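Local coordinates for MTH396 protein (Methanothermobacter thermautotrophicus, PDB 1NXH), which is of unknown function but forms an all-helical, disulfide-linked homodimer of the EhaM family, probably associated with an energy-converting hydrogenase of methanogens, at residues Gln21-Lys26 / Arg58-Arg63; Arg65-Lys70 / Glu98-Val103; Leu75-Leu80 / Ala94-Ile99; Glu85-Asp90 / Arg118-Ile123. One frame throughout, in Å; residues are numbered along the deposited sequence.

Interaction 1. Residues Gln21-Lys26 / Arg58-Arg63; sequences QEDVVK and RFESAR
One face of the Phe59 ring is covered by a methyl group of Val24, while the ring edge has the carboxylate oxygen OE1 of the adjoining Glu60 in its plane. The methyl is CG2, which sits over the ring centre in a CH-pi contact, 3.9 Å from the Phe59 centroid and 12° off the ring normal. Its sister CG1 comes within 4.0 Å of Phe59 CE1, and so both branches of the valine rest on the same ring. Asp23 adds its backbone carbonyl, with O approaching Phe59 CZ obliquely. Phe59 reaches this place because its CG lies anti to the backbone N (chi1 -177°), which sends the ring out toward helix 18-25. Beside the ring two acids lie close together: Asp23 OD1 is 4.1 Å from Glu60 OE1, the side chains crossing at about a right angle with the carboxylate planes turned 33° apart. No hydrogen bond joins the segments, and the nearness of like charges would probably be unfavourable. Arg63 may soften it, since its NH1 stands 5.7 Å from Asp23 OD1. The contact brings the C-terminal part of helix 18-25 against the end of helix 49-60. Trp79 of the second subunit stacks on Phe59, placing the ring at the dimer interface, and Val25 packs on Phe39 and Leu43 of helix 36-46.

Interaction 2. Residues Arg65-Lys70 / Glu98-Val103; sequences RCIREK and EITELV
With CG1 held anti to the carbonyl carbon (chi1 -61°) and the chain then extended, Ile67 pushes its CD1 out to meet Val103, and the two side chains reach toward each other tip to tip. CD1 of Ile67 ends 3.5 Å from Val103 CG2. One turn back along the second helix, Thr100 turns its OG1 to the first: OG1 lies 3.8 Å from Ile67 CG2 and equally 3.8 Å from Arg68 CG. This hydroxyl makes no polar bond across the contact, but it is satisfied within its own helix by a hydrogen bond to Lys96 O. Helix 63-74 thus packs on helix 89-104 in an all-helical fold, the short axes crossing steeply, their N-to-C directions 125° apart, with a closest approach of 9.7 Å. The backbones come nearest at Arg68 and Thr100, whose CA atoms are 6.4 Å apart. Arg68 crosses Thr100 at about a right angle, laying its CG against the hydroxyl, and a bend at chi3 carries the guanidinium onward. NH2 there forms a salt bridge with Glu93 and NH1 one with Asp97, both acids belonging to helix 89-104. Cys66, the residue before Ile67, is disulfide-bonded to Cys78 of the second subunit, and Lys70 NZ hydrogen-bonds Gln76 of that subunit.

Interaction 3. Residues Leu75-Leu80 / Ala94-Ile99; sequences LQLCWL and ALKDEI
Leu75 and Leu77 both reach across to helix 89-104 from either side of Gln76, where a Schellman motif ends helix 63-74. Gln76 is its C-prime residue, with a positive phi of 41°, and Leu77 N turns back to His72 O. The same glutamine is the N-cap of the next helix, 77-83, whose first turn is joined by the bond from Leu80 N to Gln76 O (3.0 Å). The chain therefore changes direction between two helices within a residue or so, and the two leucines meet neighbouring residues, Leu95 and Lys96, of helix 89-104. The apolar contacts are of two sorts. Leu75 meets Leu95 tip to tip, methyl against methyl, CD1 of the former 3.9 Å from CD2 of the latter. Leu95 can offer that methyl because its CG stands anti to the backbone N (chi1 -179°), directing the branch toward the turn. Leu77, by contrast, slides past Lys96 in the opposite direction and touches its aliphatic stem rather than its charge. No hydrogen bond or salt bridge links the two segments. The polar end of the lysine, NZ, has a long, weak ion pair with Glu93. Helix 109-124 adds Leu113, on which Leu75 packs. The second subunit comes up to helix 77-83 as well, its Glu31 packing against Leu80. Along the lysine, CD is the atom that Leu77 CD1 approaches, at 3.9 Å.

Interaction 4. Residues Glu85-Asp90 / Arg118-Ile123; sequences EIISVD and RRLHEI
The backbones come closest at Ile87 and Ile123, CA to CA 7.8 Å, where an extended residue of a connecting turn faces a continuous helix. That turn joins helix 77-83 to helix 89-104 in the all-helical fold. It begins at Glu85, whose positive phi of 73° takes the chain out of the first helix, and it finishes at Ser88, the N-cap of the second, where Ser88 OG accepts a hydrogen bond from Asp91 N. Between them Ile87 points its side chain toward helix 109-124, and its backbone is tied to Leu80 of the preceding helix. CG1 lies beside the backbone N (chi1 -73°) and the chain runs straight on from there, bringing CD1 up to two residues one turn apart on helix 109-124. There CD1 touches Leu120 CD1, the leucine bending its end toward the isoleucine. The same CD1 of Ile87 lies 4.0 Å from Ile123 CG2, and these two isoleucines cross at about a right angle. The contact is wholly apolar, with no hydrogen bond between the segments. Its surroundings are completed by Leu80 and Val81 of helix 77-83 and by Leu124, which touches both Ile86 and Ile87. The second subunit also reaches this region: its Arg58 forms a salt bridge with Glu85, and its Lys46 hydrogen-bonds Ile123 O. Further back along the isoleucine, Ile87 CG1 still reaches Ile123 CG2 at 4.1 Å.

Following the chain from its N terminus, interaction 1 closes a first loop, bringing the end of helix 49-60 back to helix 18-25 before interaction 2 opens. Interaction 2 then joins helix 63-74 to helix 89-104, and interaction 3 brings the junction with helix 77-83 to the same helix; the two share Glu98 and Ile99. Interaction 4 crosses both, starting between their segments and ending beyond them on helix 109-124. Arg63 packs against Val103 between 1 and 2, while salt bridges join the others: one links 2 to 3, and the Glu98-Arg119 pair connects 2 and 3 to 4. All four also touch the second subunit.

Interaction 1. Residues Gln21-Lys26 / Arg58-Arg63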
# COMPACT_ATOMS: atom_id res chain seq x y z
N GLN A 21 -1.90 -20.29 10.85
CA GLN A 21 -0.57 -20.42 10.29
C GLN A 21 -0.52 -20.13 8.80
O GLN A 21 0.40 -19.48 8.31
CB GLN A 21 -0.05 -21.83 10.57
CG GLN A 21 0.20 -22.11 12.04
CD GLN A 21 1.51 -21.52 12.54
OE1 GLN A 21 1.65 -21.17 13.71
NE2 GLN A 21 2.49 -21.41 11.64
N GLU A 22 -1.51 -20.62 8.08
CA GLU A 22 -1.57 -20.43 6.65
C GLU A 22 -2.13 -19.11 6.16
O GLU A 22 -1.71 -18.61 5.12
CB GLU A 22 -2.38 -21.57 6.04
CG GLU A 22 -1.63 -22.85 5.91
CD GLU A 22 -0.64 -22.79 4.77
OE1 GLU A 22 0.22 -21.88 4.78
OE2 GLU A 22 -0.73 -23.64 3.86
N ASP A 23 -3.07 -18.53 6.90
CA ASP A 23 -3.71 -17.28 6.50
C ASP A 23 -3.22 -16.02 7.20
O ASP A 23 -3.47 -14.90 6.72
CB ASP A 23 -5.22 -17.39 6.73
CG ASP A 23 -5.86 -18.51 5.94
OD1 ASP A 23 -7.10 -18.63 5.98
OD2 ASP A 23 -5.11 -19.26 5.27
N VAL A 24 -2.52 -16.17 8.31
CA VAL A 24 -2.11 -15.02 9.08
C VAL A 24 -0.66 -14.98 9.51
O VAL A 24 0.12 -14.16 9.04
CB VAL A 24 -2.96 -14.93 10.35
CG1 VAL A 24 -2.73 -13.59 11.03
CG2 VAL A 24 -4.43 -15.17 10.01
N VAL A 25 -0.32 -15.86 10.44
CA VAL A 25 1.02 -15.92 11.01
C VAL A 25 2.13 -16.00 9.96
O VAL A 25 3.11 -15.26 10.02
CB VAL A 25 1.15 -17.11 11.99
CG1 VAL A 25 1.67 -16.62 13.35
CG2 VAL A 25 -0.21 -17.82 12.15
N LYS A 26 1.96 -16.90 9.00
CA LYS A 26 2.94 -17.11 7.94
C LYS A 26 2.85 -15.98 6.91
O LYS A 26 3.83 -15.27 6.68
CB LYS A 26 2.67 -18.47 7.29
CG LYS A 26 3.68 -18.94 6.26
CD LYS A 26 3.31 -20.35 5.77
CE LYS A 26 3.29 -21.38 6.90
NZ LYS A 26 3.01 -22.76 6.41
N ARG A 58 -13.15 -12.36 11.56
CA ARG A 58 -13.00 -10.93 11.33
C ARG A 58 -11.94 -10.71 10.29
O ARG A 58 -12.02 -9.79 9.47
CB ARG A 58 -12.61 -10.24 12.62
CG ARG A 58 -12.88 -8.77 12.60
CD ARG A 58 -12.78 -8.21 13.98
NE ARG A 58 -11.40 -7.96 14.37
CZ ARG A 58 -10.88 -8.30 15.55
NH1 ARG A 58 -11.63 -8.92 16.46
NH2 ARG A 58 -9.62 -8.00 15.84
N PHE A 59 -10.93 -11.57 10.33
CA PHE A 59 -9.83 -11.50 9.39
C PHE A 59 -10.26 -11.87 7.97
O PHE A 59 -9.87 -11.23 7.01
CB PHE A 59 -8.71 -12.43 9.84
CG PHE A 59 -7.49 -12.36 8.98
CD1 PHE A 59 -6.35 -11.71 9.43
CD2 PHE A 59 -7.48 -12.96 7.72
CE1 PHE A 59 -5.20 -11.65 8.63
CE2 PHE A 59 -6.33 -12.91 6.90
CZ PHE A 59 -5.19 -12.26 7.36
N GLU A 60 -11.07 -12.92 7.86
CA GLU A 60 -11.54 -13.35 6.55
C GLU A 60 -12.44 -12.33 5.89
O GLU A 60 -12.45 -12.21 4.67
CB GLU A 60 -12.29 -14.68 6.66
CG GLU A 60 -11.38 -15.89 6.68
CD GLU A 60 -10.18 -15.72 5.74
OE1 GLU A 60 -9.19 -15.07 6.15
OE2 GLU A 60 -10.23 -16.24 4.60
N SER A 61 -13.20 -11.59 6.70
CA SER A 61 -14.11 -10.60 6.14
C SER A 61 -13.45 -9.29 5.75
O SER A 61 -14.09 -8.42 5.19
CB SER A 61 -15.26 -10.31 7.11
OG SER A 61 -14.79 -9.63 8.25
N ALA A 62 -12.17 -9.16 6.05
CA ALA A 62 -11.47 -7.93 5.71
C ALA A 62 -10.37 -8.20 4.70
O ALA A 62 -9.86 -7.28 4.06
CB ALA A 62 -10.88 -7.30 6.95
N ARG A 63 -10.00 -9.47 4.57
CA ARG A 63 -8.97 -9.87 3.63
C ARG A 63 -9.17 -9.13 2.30
O ARG A 63 -8.22 -8.58 1.76
CB ARG A 63 -9.03 -11.40 3.43
CG ARG A 63 -8.23 -11.96 2.26
CD ARG A 63 -6.81 -12.43 2.63
NE ARG A 63 -6.14 -13.03 1.47
CZ ARG A 63 -6.43 -14.23 0.97
NH1 ARG A 63 -7.37 -14.99 1.55
NH2 ARG A 63 -5.81 -14.67 -0.13

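Interaction 2. Residues Arg65-Lys70 / Glu98-Val103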
# COMPACT_ATOMS: atom_id res chain seq x y z
N ARG A 65 -11.01 -6.23 1.51
CA ARG A 65 -10.83 -4.80 1.73
C ARG A 65 -9.35 -4.44 1.83
O ARG A 65 -8.89 -3.48 1.22
CB ARG A 65 -11.57 -4.42 3.03
CG ARG A 65 -11.32 -3.03 3.54
CD ARG A 65 -12.30 -2.73 4.66
NE ARG A 65 -12.00 -3.39 5.93
CZ ARG A 65 -10.91 -3.12 6.66
NH1 ARG A 65 -10.02 -2.22 6.24
NH2 ARG A 65 -10.72 -3.73 7.82
N CYS A 66 -8.60 -5.23 2.60
CA CYS A 66 -7.19 -4.96 2.77
C CYS A 66 -6.37 -5.15 1.51
O CYS A 66 -5.31 -4.52 1.34
CB CYS A 66 -6.65 -5.82 3.90
SG CYS A 66 -7.08 -5.19 5.56
N ILE A 67 -6.86 -6.01 0.62
CA ILE A 67 -6.15 -6.26 -0.62
C ILE A 67 -6.37 -5.12 -1.59
O ILE A 67 -5.45 -4.70 -2.29
CB ILE A 67 -6.60 -7.57 -1.28
CG1 ILE A 67 -6.31 -8.75 -0.33
CG2 ILE A 67 -5.88 -7.73 -2.62
CD1 ILE A 67 -6.87 -10.08 -0.79
N ARG A 68 -7.60 -4.63 -1.65
CA ARG A 68 -7.92 -3.53 -2.54
C ARG A 68 -7.00 -2.40 -2.17
O ARG A 68 -6.36 -1.80 -3.03
CB ARG A 68 -9.36 -3.07 -2.37
CG ARG A 68 -10.34 -4.20 -2.51
CD ARG A 68 -11.69 -3.69 -2.82
NE ARG A 68 -11.67 -2.81 -3.98
CZ ARG A 68 -12.63 -2.82 -4.91
NH1 ARG A 68 -13.64 -3.68 -4.79
NH2 ARG A 68 -12.58 -1.99 -5.95
N GLU A 69 -6.93 -2.11 -0.87
CA GLU A 69 -6.06 -1.04 -0.39
C GLU A 69 -4.65 -1.21 -0.95
O GLU A 69 -4.10 -0.28 -1.56
CB GLU A 69 -5.99 -1.04 1.13
CG GLU A 69 -7.19 -0.45 1.82
CD GLU A 69 -6.92 -0.18 3.29
OE1 GLU A 69 -7.89 0.07 4.04
OE2 GLU A 69 -5.73 -0.20 3.69
N LYS A 70 -4.08 -2.40 -0.73
CA LYS A 70 -2.73 -2.70 -1.21
C LYS A 70 -2.66 -2.43 -2.71
O LYS A 70 -1.76 -1.74 -3.19
CB LYS A 70 -2.39 -4.18 -0.89
CG LYS A 70 -0.88 -4.45 -0.63
CD LYS A 70 -0.62 -5.84 -0.03
CE LYS A 70 0.89 -6.29 -0.09
NZ LYS A 70 1.84 -5.57 0.84
N GLU A 98 -11.39 -7.30 -10.18
CA GLU A 98 -10.82 -8.46 -10.85
C GLU A 98 -9.50 -8.94 -10.28
O GLU A 98 -9.31 -10.15 -10.17
CB GLU A 98 -10.67 -8.19 -12.33
CG GLU A 98 -10.37 -6.77 -12.67
CD GLU A 98 -10.44 -6.55 -14.14
OE1 GLU A 98 -11.35 -7.14 -14.77
OE2 GLU A 98 -9.60 -5.81 -14.69
N ILE A 99 -8.59 -8.03 -9.94
CA ILE A 99 -7.31 -8.47 -9.38
C ILE A 99 -7.57 -9.10 -8.03
O ILE A 99 -7.04 -10.15 -7.70
CB ILE A 99 -6.30 -7.32 -9.16
CG1 ILE A 99 -6.14 -6.47 -10.42
CG2 ILE A 99 -4.92 -7.91 -8.75
CD1 ILE A 99 -5.49 -7.18 -11.58
N THR A 100 -8.39 -8.43 -7.23
CA THR A 100 -8.74 -8.94 -5.92
C THR A 100 -9.42 -10.29 -6.07
O THR A 100 -9.14 -11.24 -5.34
CB THR A 100 -9.66 -7.95 -5.22
OG1 THR A 100 -8.89 -6.83 -4.80
CG2 THR A 100 -10.35 -8.59 -4.03
N GLU A 101 -10.30 -10.38 -7.05
CA GLU A 101 -10.99 -11.62 -7.30
C GLU A 101 -9.94 -12.73 -7.39
O GLU A 101 -10.07 -13.79 -6.78
CB GLU A 101 -11.77 -11.53 -8.61
CG GLU A 101 -12.79 -12.63 -8.79
CD GLU A 101 -13.81 -12.32 -9.86
OE1 GLU A 101 -14.54 -11.30 -9.73
OE2 GLU A 101 -13.89 -13.09 -10.84
N LEU A 102 -8.89 -12.45 -8.15
CA LEU A 102 -7.81 -13.39 -8.35
C LEU A 102 -7.12 -13.79 -7.07
O LEU A 102 -7.13 -14.96 -6.67
CB LEU A 102 -6.78 -12.79 -9.28
CG LEU A 102 -7.05 -12.99 -10.76
CD1 LEU A 102 -6.09 -12.16 -11.59
CD2 LEU A 102 -6.90 -14.46 -11.08
N VAL A 103 -6.49 -12.82 -6.42
CA VAL A 103 -5.75 -13.08 -5.20
C VAL A 103 -6.61 -13.81 -4.18
O VAL A 103 -6.13 -14.66 -3.44
CB VAL A 103 -5.15 -11.76 -4.64
CG1 VAL A 103 -6.03 -10.60 -5.03
CG2 VAL A 103 -4.97 -11.84 -3.13

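Interaction 3. Residues Leu75-Leu80 / Ala94-Ile99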
# COMPACT_ATOMS: atom_id res chain seq x y z
N LEU A 75 -0.58 0.12 -7.29
CA LEU A 75 -0.88 0.53 -8.66
C LEU A 75 -0.91 2.05 -8.83
O LEU A 75 -1.56 2.57 -9.72
CB LEU A 75 -2.21 -0.05 -9.11
CG LEU A 75 -2.25 -1.58 -9.23
CD1 LEU A 75 -3.57 -2.00 -9.86
CD2 LEU A 75 -1.09 -2.06 -10.09
N GLN A 76 -0.20 2.75 -7.95
CA GLN A 76 -0.10 4.19 -8.02
C GLN A 76 -1.44 4.86 -8.36
O GLN A 76 -1.49 5.83 -9.14
CB GLN A 76 0.95 4.58 -9.06
CG GLN A 76 2.27 3.77 -8.97
CD GLN A 76 3.01 3.90 -7.62
OE1 GLN A 76 3.14 5.00 -7.07
NE2 GLN A 76 3.51 2.77 -7.10
N LEU A 77 -2.51 4.37 -7.74
CA LEU A 77 -3.82 4.91 -7.99
C LEU A 77 -4.12 6.18 -7.23
O LEU A 77 -5.04 6.91 -7.59
CB LEU A 77 -4.87 3.86 -7.72
CG LEU A 77 -4.76 2.76 -8.76
CD1 LEU A 77 -5.83 1.75 -8.46
CD2 LEU A 77 -4.93 3.33 -10.16
N CYS A 78 -3.36 6.44 -6.18
CA CYS A 78 -3.56 7.67 -5.42
C CYS A 78 -3.38 8.79 -6.44
O CYS A 78 -4.12 9.77 -6.45
CB CYS A 78 -2.51 7.81 -4.31
SG CYS A 78 -2.67 9.24 -3.18
N TRP A 79 -2.38 8.61 -7.30
CA TRP A 79 -2.04 9.59 -8.32
C TRP A 79 -2.88 9.48 -9.56
O TRP A 79 -3.55 10.43 -9.97
CB TRP A 79 -0.57 9.43 -8.71
CG TRP A 79 0.36 9.79 -7.64
CD1 TRP A 79 0.97 8.95 -6.75
CD2 TRP A 79 0.76 11.12 -7.28
NE1 TRP A 79 1.73 9.67 -5.86
CE2 TRP A 79 1.62 11.00 -6.16
CE3 TRP A 79 0.48 12.39 -7.80
CZ2 TRP A 79 2.20 12.12 -5.55
CZ3 TRP A 79 1.05 13.49 -7.19
CH2 TRP A 79 1.91 13.35 -6.08
N LEU A 80 -2.83 8.30 -10.17
CA LEU A 80 -3.58 8.09 -11.38
C LEU A 80 -5.05 8.45 -11.28
O LEU A 80 -5.67 8.81 -12.26
CB LEU A 80 -3.43 6.65 -11.83
CG LEU A 80 -2.25 6.45 -12.77
CD1 LEU A 80 -1.17 7.46 -12.49
CD2 LEU A 80 -1.73 5.04 -12.62
N ALA A 94 -13.25 -1.35 -11.05
CA ALA A 94 -13.35 -2.58 -11.83
C ALA A 94 -12.05 -3.35 -11.73
O ALA A 94 -12.04 -4.52 -11.35
CB ALA A 94 -13.64 -2.26 -13.27
N LEU A 95 -10.95 -2.67 -12.07
CA LEU A 95 -9.62 -3.26 -12.04
C LEU A 95 -9.26 -3.86 -10.69
O LEU A 95 -8.72 -4.97 -10.60
CB LEU A 95 -8.57 -2.22 -12.41
CG LEU A 95 -7.13 -2.77 -12.43
CD1 LEU A 95 -7.02 -3.89 -13.48
CD2 LEU A 95 -6.16 -1.64 -12.74
N LYS A 96 -9.57 -3.11 -9.63
CA LYS A 96 -9.27 -3.59 -8.30
C LYS A 96 -10.11 -4.83 -8.01
O LYS A 96 -9.65 -5.76 -7.34
CB LYS A 96 -9.53 -2.48 -7.28
CG LYS A 96 -8.47 -1.38 -7.31
CD LYS A 96 -9.03 -0.00 -6.96
CE LYS A 96 -9.42 0.11 -5.49
NZ LYS A 96 -10.10 1.41 -5.18
N ASP A 97 -11.33 -4.86 -8.55
CA ASP A 97 -12.21 -5.99 -8.34
C ASP A 97 -11.61 -7.28 -8.87
O ASP A 97 -11.36 -8.23 -8.12
CB ASP A 97 -13.56 -5.76 -9.02
CG ASP A 97 -14.38 -4.70 -8.33
OD1 ASP A 97 -14.25 -4.58 -7.09
OD2 ASP A 97 -15.17 -4.01 -9.00
N GLU A 98 -11.39 -7.30 -10.18
CA GLU A 98 -10.82 -8.46 -10.85
C GLU A 98 -9.50 -8.94 -10.28
O GLU A 98 -9.31 -10.15 -10.17
CB GLU A 98 -10.67 -8.19 -12.33
CG GLU A 98 -10.37 -6.77 -12.67
CD GLU A 98 -10.44 -6.55 -14.14
OE1 GLU A 98 -11.35 -7.14 -14.77
OE2 GLU A 98 -9.60 -5.81 -14.69
N ILE A 99 -8.59 -8.03 -9.94
CA ILE A 99 -7.31 -8.47 -9.38
C ILE A 99 -7.57 -9.10 -8.03
O ILE A 99 -7.04 -10.15 -7.70
CB ILE A 99 -6.30 -7.32 -9.16
CG1 ILE A 99 -6.14 -6.47 -10.42
CG2 ILE A 99 -4.92 -7.91 -8.75
CD1 ILE A 99 -5.49 -7.18 -11.58

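Interaction 4. Residues Glu85-Asp90 / Arg118-Ile123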
# COMPACT_ATOMS: atom_id res chain seq x y z
N GLU A 85 -6.35 12.00 -12.09
CA GLU A 85 -7.61 11.65 -12.74
C GLU A 85 -7.39 11.13 -14.16
O GLU A 85 -8.25 11.26 -15.02
CB GLU A 85 -8.55 12.86 -12.77
CG GLU A 85 -8.86 13.44 -11.42
CD GLU A 85 -9.92 14.51 -11.50
OE1 GLU A 85 -11.02 14.20 -12.01
OE2 GLU A 85 -9.67 15.66 -11.08
N ILE A 86 -6.23 10.54 -14.39
CA ILE A 86 -5.87 9.96 -15.67
C ILE A 86 -6.74 8.72 -15.90
O ILE A 86 -6.96 8.29 -17.04
CB ILE A 86 -4.41 9.51 -15.65
CG1 ILE A 86 -3.49 10.72 -15.53
CG2 ILE A 86 -4.09 8.69 -16.88
CD1 ILE A 86 -2.04 10.34 -15.34
N ILE A 87 -7.23 8.15 -14.80
CA ILE A 87 -8.09 6.96 -14.87
C ILE A 87 -9.43 7.10 -14.15
O ILE A 87 -9.51 7.50 -12.98
CB ILE A 87 -7.34 5.74 -14.35
CG1 ILE A 87 -6.29 5.34 -15.40
CG2 ILE A 87 -8.31 4.61 -14.04
CD1 ILE A 87 -5.52 4.12 -15.07
N SER A 88 -10.50 6.76 -14.85
CA SER A 88 -11.82 6.87 -14.29
C SER A 88 -11.94 6.01 -13.06
O SER A 88 -11.31 4.95 -12.97
CB SER A 88 -12.87 6.43 -15.29
OG SER A 88 -12.76 5.04 -15.53
N VAL A 89 -12.77 6.46 -12.13
CA VAL A 89 -13.00 5.71 -10.90
C VAL A 89 -13.60 4.37 -11.29
O VAL A 89 -13.23 3.32 -10.75
CB VAL A 89 -14.01 6.42 -9.96
CG1 VAL A 89 -14.45 5.46 -8.88
CG2 VAL A 89 -13.37 7.66 -9.32
N ASP A 90 -14.52 4.41 -12.24
CA ASP A 90 -15.19 3.22 -12.72
C ASP A 90 -14.13 2.22 -13.15
O ASP A 90 -14.13 1.08 -12.69
CB ASP A 90 -16.11 3.58 -13.87
CG ASP A 90 -17.14 4.64 -13.47
OD1 ASP A 90 -18.05 4.93 -14.27
OD2 ASP A 90 -17.04 5.18 -12.35
N ARG A 118 -0.31 -4.91 -15.85
CA ARG A 118 -0.61 -5.12 -17.26
C ARG A 118 -1.94 -4.49 -17.69
O ARG A 118 -1.96 -3.60 -18.55
CB ARG A 118 -0.63 -6.63 -17.59
CG ARG A 118 0.77 -7.25 -17.80
CD ARG A 118 0.75 -8.56 -18.61
NE ARG A 118 0.30 -9.74 -17.85
CZ ARG A 118 1.01 -10.34 -16.89
NH1 ARG A 118 2.21 -9.89 -16.55
NH2 ARG A 118 0.50 -11.39 -16.26
N ARG A 119 -3.05 -4.94 -17.10
CA ARG A 119 -4.34 -4.40 -17.49
C ARG A 119 -4.38 -2.89 -17.27
O ARG A 119 -5.14 -2.19 -17.93
CB ARG A 119 -5.47 -5.09 -16.74
CG ARG A 119 -6.74 -5.20 -17.61
CD ARG A 119 -7.79 -6.09 -16.97
NE ARG A 119 -7.17 -7.26 -16.34
CZ ARG A 119 -7.84 -8.28 -15.80
NH1 ARG A 119 -9.17 -8.30 -15.83
NH2 ARG A 119 -7.18 -9.29 -15.24
N LEU A 120 -3.56 -2.39 -16.36
CA LEU A 120 -3.51 -0.95 -16.09
C LEU A 120 -2.94 -0.26 -17.31
O LEU A 120 -3.59 0.61 -17.91
CB LEU A 120 -2.60 -0.64 -14.90
CG LEU A 120 -2.39 0.87 -14.72
CD1 LEU A 120 -3.71 1.51 -14.42
CD2 LEU A 120 -1.40 1.16 -13.59
N HIS A 121 -1.71 -0.63 -17.66
CA HIS A 121 -1.02 -0.07 -18.82
C HIS A 121 -2.00 -0.04 -19.98
O HIS A 121 -2.10 0.94 -20.71
CB HIS A 121 0.18 -0.94 -19.20
CG HIS A 121 1.36 -0.77 -18.30
ND1 HIS A 121 2.09 0.40 -18.24
CD2 HIS A 121 1.91 -1.60 -17.39
CE1 HIS A 121 3.04 0.28 -17.33
NE2 HIS A 121 2.95 -0.93 -16.80
N GLU A 122 -2.73 -1.14 -20.11
CA GLU A 122 -3.72 -1.27 -21.15
C GLU A 122 -4.62 -0.05 -21.10
O GLU A 122 -4.67 0.74 -22.04
CB GLU A 122 -4.53 -2.53 -20.90
CG GLU A 122 -5.32 -3.02 -22.07
CD GLU A 122 -5.37 -4.52 -22.10
OE1 GLU A 122 -5.67 -5.10 -21.04
OE2 GLU A 122 -5.11 -5.12 -23.17
N ILE A 123 -5.30 0.12 -19.97
CA ILE A 123 -6.21 1.23 -19.76
C ILE A 123 -5.55 2.56 -20.10
O ILE A 123 -6.10 3.36 -20.87
CB ILE A 123 -6.68 1.27 -18.30
CG1 ILE A 123 -7.50 0.01 -17.99
CG2 ILE A 123 -7.54 2.50 -18.06
CD1 ILE A 123 -7.80 -0.16 -16.53